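Local coordinates for protein cellulase (Uncultured bacterium, PDB 3WX5) that probably hydrolyses internal beta-1,4-glucosidic bonds of cellulose, as a family 12 endoglucanase, at residues A100-T111 / K233-R244. Residues are numbered along the deposited sequence; the frame is centred on the assembly and turned at random.
Sequences AISRLQSNWRLT and KSSDFSVTLTAR
K233 lies antiparallel to T111, its O accepting from T111 N at 2.9 Å, while the two CB atoms sit side by side. S234 turns to the opposite face, where its OG receives the indole N-H of W108 (NE1 to OG 2.7 Å), nearly in the ring plane and fairly straight at 161°. W108 reaches it because its CG stands anti to the backbone N (chi1 -170°), swinging the ring over toward segment 233-244. S235 pairs with R109 through two backbone bonds, and its OG lies over one face of the R109 guanidinium, 3.5 Å from NH2. A water ties that hydroxyl to T111 OG1 and K233 O. At D236 the chain turns a corner with positive phi, a beta bulge that shifts the register by one; OD2 makes a salt bridge with R109 NE at 3.1 Å; OD2 lies in the guanidinium plane, whereas NE comes from above the carboxylate plane, the two planes being 52° apart. F237 then brings CD1 to 4.1 Å from W108 CD1. S106 OG donates to S238 O at 2.6 Å, almost end-on to the carbonyl. V239 CG1 and L241 CB both pack against L104 CD1, and between them T240 exchanges two backbone bonds with Q105. T242 O marks a classic bulge: three donors grip it, S102 N, R103 N and S102 OG, the hydroxyl coming from above the carbonyl plane. R244 N closes the ladder on A100 O at 2.9 Å, and its NE bonds to E99 O. The pair lies inside a six-stranded antiparallel sheet of the family 12 beta-sandwich, with 60-65 beside 233-243 and the edge strand 191-196 beside 101-111; L104 and W108 pack on strand 215-225 of the other sheet, while I101 and L104 touch helix 197-206.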
loop_
_atom_site.group_PDB
_atom_site.type_symbol
_atom_site.label_atom_id
_atom_site.label_comp_id
_atom_site.label_asym_id
_atom_site.label_seq_id
_atom_site.Cartn_x
_atom_site.Cartn_y
_atom_site.Cartn_z
ATOM N N ALA A 100 -3.690 -13.124 -15.716
ATOM C CA ALA A 100 -3.856 -14.429 -15.075
ATOM C C ALA A 100 -4.464 -14.308 -13.658
ATOM O O ALA A 100 -4.592 -15.289 -12.937
ATOM C CB ALA A 100 -2.523 -15.149 -15.020
ATOM N N ILE A 101 -4.875 -13.105 -13.272
ATOM C CA ILE A 101 -5.605 -12.941 -12.008
ATOM C C ILE A 101 -7.107 -13.123 -12.261
ATOM O O ILE A 101 -7.651 -12.453 -13.140
ATOM C CB ILE A 101 -5.391 -11.535 -11.416
ATOM C CG1 ILE A 101 -3.895 -11.289 -11.136
ATOM C CG2 ILE A 101 -6.251 -11.333 -10.149
ATOM C CD1 ILE A 101 -3.587 -9.833 -10.706
ATOM N N SER A 102 -7.775 -13.985 -11.490
ATOM C CA SER A 102 -9.251 -14.067 -11.566
ATOM C C SER A 102 -9.941 -13.126 -10.590
ATOM O O SER A 102 -10.836 -12.387 -10.981
ATOM C CB SER A 102 -9.797 -15.484 -11.372
ATOM O OG SER A 102 -9.423 -16.003 -10.111
ATOM N N ARG A 103 -9.501 -13.136 -9.334
ATOM C CA ARG A 103 -10.110 -12.298 -8.288
ATOM C C ARG A 103 -9.044 -11.784 -7.326
ATOM O O ARG A 103 -8.114 -12.512 -6.967
ATOM C CB ARG A 103 -11.152 -13.084 -7.483
ATOM C CG ARG A 103 -12.472 -13.328 -8.232
ATOM C CD ARG A 103 -13.427 -14.255 -7.423
ATOM N NE ARG A 103 -13.132 -15.685 -7.619
ATOM C CZ ARG A 103 -13.760 -16.695 -7.009
ATOM N NH1 ARG A 103 -14.725 -16.459 -6.127
ATOM N NH2 ARG A 103 -13.407 -17.954 -7.264
ATOM N N LEU A 104 -9.312 -10.622 -6.743
ATOM C CA LEU A 104 -8.423 -10.083 -5.730
ATOM C C LEU A 104 -9.174 -9.135 -4.829
ATOM O O LEU A 104 -9.706 -8.125 -5.288
ATOM C CB LEU A 104 -7.256 -9.361 -6.392
ATOM C CG LEU A 104 -6.258 -8.768 -5.392
ATOM C CD1 LEU A 104 -5.611 -9.880 -4.497
ATOM C CD2 LEU A 104 -5.166 -7.935 -6.142
ATOM N N GLN A 105 -9.246 -9.473 -3.547
ATOM C CA GLN A 105 -9.980 -8.622 -2.602
ATOM C C GLN A 105 -9.217 -8.498 -1.298
ATOM O O GLN A 105 -8.337 -9.303 -0.994
ATOM C CB GLN A 105 -11.383 -9.170 -2.325
ATOM C CG GLN A 105 -11.401 -10.540 -1.672
ATOM C CD GLN A 105 -12.829 -11.034 -1.421
ATOM O OE1 GLN A 105 -13.601 -11.213 -2.365
ATOM N NE2 GLN A 105 -13.222 -11.110 -0.147
ATOM N N SER A 106 -9.574 -7.481 -0.525
ATOM C CA SER A 106 -8.872 -7.232 0.716
ATOM C C SER A 106 -9.758 -6.560 1.761
ATOM O O SER A 106 -10.698 -5.851 1.415
ATOM C CB SER A 106 -7.628 -6.419 0.387
ATOM O OG SER A 106 -6.910 -6.087 1.551
ATOM N N ASN A 107 -9.542 -6.919 3.026
ATOM C CA ASN A 107 -10.042 -6.168 4.172
ATOM C C ASN A 107 -8.958 -5.318 4.836
ATOM O O ASN A 107 -7.802 -5.737 4.920
ATOM C CB ASN A 107 -10.612 -7.117 5.245
ATOM C CG ASN A 107 -11.604 -8.117 4.698
ATOM O OD1 ASN A 107 -12.188 -7.931 3.636
ATOM N ND2 ASN A 107 -11.793 -9.211 5.438
ATOM N N TRP A 108 -9.358 -4.196 5.439
ATOM C CA TRP A 108 -8.425 -3.391 6.230
ATOM C C TRP A 108 -9.226 -2.443 7.108
ATOM O O TRP A 108 -10.277 -1.959 6.703
ATOM C CB TRP A 108 -7.504 -2.565 5.313
ATOM C CG TRP A 108 -6.352 -1.888 6.050
ATOM C CD1 TRP A 108 -5.510 -2.457 6.987
ATOM C CD2 TRP A 108 -5.849 -0.561 5.820
ATOM N NE1 TRP A 108 -4.613 -1.508 7.448
ATOM C CE2 TRP A 108 -4.789 -0.346 6.735
ATOM C CE3 TRP A 108 -6.215 0.479 4.950
ATOM C CZ2 TRP A 108 -4.020 0.823 6.724
ATOM C CZ3 TRP A 108 -5.472 1.664 4.974
ATOM C CH2 TRP A 108 -4.409 1.835 5.876
ATOM N N ARG A 109 -8.688 -2.119 8.280
ATOM C CA ARG A 109 -9.287 -1.092 9.128
ATOM C C ARG A 109 -8.174 -0.156 9.585
ATOM O O ARG A 109 -7.098 -0.603 9.959
ATOM C CB ARG A 109 -9.959 -1.728 10.341
ATOM C CG ARG A 109 -10.627 -0.723 11.273
ATOM C CD ARG A 109 -11.513 -1.425 12.331
ATOM N NE ARG A 109 -10.708 -2.086 13.357
ATOM C CZ ARG A 109 -10.146 -1.447 14.383
ATOM N NH1 ARG A 109 -10.288 -0.135 14.513
ATOM N NH2 ARG A 109 -9.416 -2.110 15.261
ATOM N N LEU A 110 -8.421 1.141 9.509
ATOM C CA LEU A 110 -7.417 2.095 9.930
ATOM C C LEU A 110 -7.984 2.977 11.046
ATOM O O LEU A 110 -9.208 3.237 11.120
ATOM C CB LEU A 110 -6.956 2.927 8.738
ATOM C CG LEU A 110 -8.073 3.785 8.107
ATOM C CD1 LEU A 110 -7.848 5.259 8.355
ATOM C CD2 LEU A 110 -8.260 3.503 6.617
ATOM N N THR A 111 -7.096 3.430 11.915
ATOM C CA THR A 111 -7.472 4.404 12.927
ATOM C C THR A 111 -6.773 5.720 12.573
ATOM O O THR A 111 -5.539 5.803 12.612
ATOM C CB THR A 111 -7.059 3.892 14.338
ATOM O OG1 THR A 111 -7.657 2.602 14.562
ATOM C CG2 THR A 111 -7.520 4.872 15.431
ATOM N N LYS A 233 -3.042 3.677 13.188
ATOM C CA LYS A 233 -3.028 2.236 13.441
ATOM C C LYS A 233 -3.612 1.489 12.245
ATOM O O LYS A 233 -4.659 1.862 11.723
ATOM C CB LYS A 233 -3.864 1.899 14.690
ATOM C CG LYS A 233 -3.768 0.419 15.109
ATOM C CD LYS A 233 -4.413 0.168 16.499
ATOM C CE LYS A 233 -4.372 -1.309 16.914
ATOM N NZ LYS A 233 -2.989 -1.851 17.175
ATOM N N SER A 234 -2.985 0.371 11.913
ATOM C CA SER A 234 -3.444 -0.534 10.843
ATOM C C SER A 234 -3.940 -1.823 11.519
ATOM O O SER A 234 -3.203 -2.408 12.313
ATOM C CB SER A 234 -2.252 -0.830 9.916
ATOM O OG SER A 234 -2.454 -1.925 9.008
ATOM N N SER A 235 -5.178 -2.242 11.220
ATOM C CA SER A 235 -5.773 -3.454 11.832
ATOM C C SER A 235 -6.482 -4.366 10.835
ATOM O O SER A 235 -7.006 -3.896 9.828
ATOM C CB SER A 235 -6.796 -3.030 12.901
ATOM O OG SER A 235 -6.176 -2.146 13.826
ATOM N N ASP A 236 -6.574 -5.653 11.162
ATOM C CA ASP A 236 -7.534 -6.548 10.509
ATOM C C ASP A 236 -7.235 -6.715 9.012
ATOM O O ASP A 236 -8.162 -6.852 8.204
ATOM C CB ASP A 236 -8.975 -6.000 10.645
ATOM C CG ASP A 236 -9.425 -5.804 12.102
ATOM O OD1 ASP A 236 -8.970 -6.539 13.009
ATOM O OD2 ASP A 236 -10.296 -4.927 12.310
ATOM N N PHE A 237 -5.968 -6.666 8.628
ATOM C CA PHE A 237 -5.591 -6.790 7.206
ATOM C C PHE A 237 -5.807 -8.227 6.711
ATOM O O PHE A 237 -5.437 -9.196 7.397
ATOM C CB PHE A 237 -4.125 -6.397 7.022
ATOM C CG PHE A 237 -3.643 -6.453 5.596
ATOM C CD1 PHE A 237 -4.098 -5.535 4.648
ATOM C CD2 PHE A 237 -2.651 -7.353 5.225
ATOM C CE1 PHE A 237 -3.554 -5.521 3.357
ATOM C CE2 PHE A 237 -2.079 -7.325 3.940
ATOM C CZ PHE A 237 -2.538 -6.411 3.006
ATOM N N SER A 238 -6.377 -8.357 5.518
ATOM C CA SER A 238 -6.494 -9.639 4.855
ATOM C C SER A 238 -6.407 -9.397 3.361
ATOM O O SER A 238 -6.837 -8.371 2.859
ATOM C CB SER A 238 -7.865 -10.254 5.182
ATOM O OG SER A 238 -8.008 -11.499 4.549
ATOM N N VAL A 239 -5.773 -10.311 2.651
ATOM C CA VAL A 239 -5.832 -10.285 1.191
ATOM C C VAL A 239 -6.240 -11.649 0.701
ATOM O O VAL A 239 -5.782 -12.650 1.254
ATOM C CB VAL A 239 -4.470 -9.952 0.581
ATOM C CG1 VAL A 239 -4.563 -10.081 -0.949
ATOM C CG2 VAL A 239 -4.043 -8.534 0.991
ATOM N N THR A 240 -7.156 -11.698 -0.270
ATOM C CA THR A 240 -7.533 -12.983 -0.872
ATOM C C THR A 240 -7.339 -12.941 -2.383
ATOM O O THR A 240 -7.962 -12.133 -3.086
ATOM C CB THR A 240 -8.999 -13.382 -0.562
ATOM O OG1 THR A 240 -9.195 -13.437 0.857
ATOM C CG2 THR A 240 -9.294 -14.796 -1.145
ATOM N N LEU A 241 -6.446 -13.791 -2.873
ATOM C CA LEU A 241 -6.088 -13.796 -4.283
ATOM C C LEU A 241 -6.543 -15.112 -4.923
ATOM O O LEU A 241 -6.259 -16.196 -4.399
ATOM C CB LEU A 241 -4.575 -13.640 -4.450
ATOM C CG LEU A 241 -3.936 -13.968 -5.817
ATOM C CD1 LEU A 241 -4.368 -12.953 -6.897
ATOM C CD2 LEU A 241 -2.406 -14.012 -5.709
ATOM N N THR A 242 -7.131 -15.007 -6.107
ATOM C CA THR A 242 -7.470 -16.185 -6.896
ATOM C C THR A 242 -6.907 -16.079 -8.300
ATOM O O THR A 242 -7.158 -15.098 -9.005
ATOM C CB THR A 242 -9.003 -16.372 -6.989
ATOM O OG1 THR A 242 -9.573 -16.187 -5.677
ATOM C CG2 THR A 242 -9.303 -17.774 -7.470
ATOM N N ALA A 243 -6.206 -17.125 -8.724
ATOM C CA ALA A 243 -5.618 -17.154 -10.064
ATOM C C ALA A 243 -6.625 -17.775 -11.037
ATOM O O ALA A 243 -7.430 -18.636 -10.637
ATOM C CB ALA A 243 -4.311 -17.986 -10.048
ATOM N N ARG A 244 -6.542 -17.405 -12.312
ATOM C CA ARG A 244 -7.392 -18.015 -13.346
ATOM C C ARG A 244 -6.989 -19.496 -13.543
ATOM O O ARG A 244 -5.822 -19.834 -13.302
ATOM C CB ARG A 244 -7.237 -17.276 -14.667
ATOM C CG ARG A 244 -7.791 -15.856 -14.664
ATOM C CD ARG A 244 -7.877 -15.288 -16.078
ATOM N NE ARG A 244 -8.235 -13.869 -16.047
ATOM C CZ ARG A 244 -9.471 -13.395 -15.917
ATOM N NH1 ARG A 244 -10.536 -14.219 -15.927
ATOM N NH2 ARG A 244 -9.662 -12.071 -15.930
HETATM O O HOH W 1 -3.568 -18.211 -13.474
HETATM O O HOH W 2 -7.166 -10.521 -15.530
HETATM O O HOH W 3 -9.919 -8.854 8.062
HETATM O O HOH W 4 -6.931 0.243 13.028
#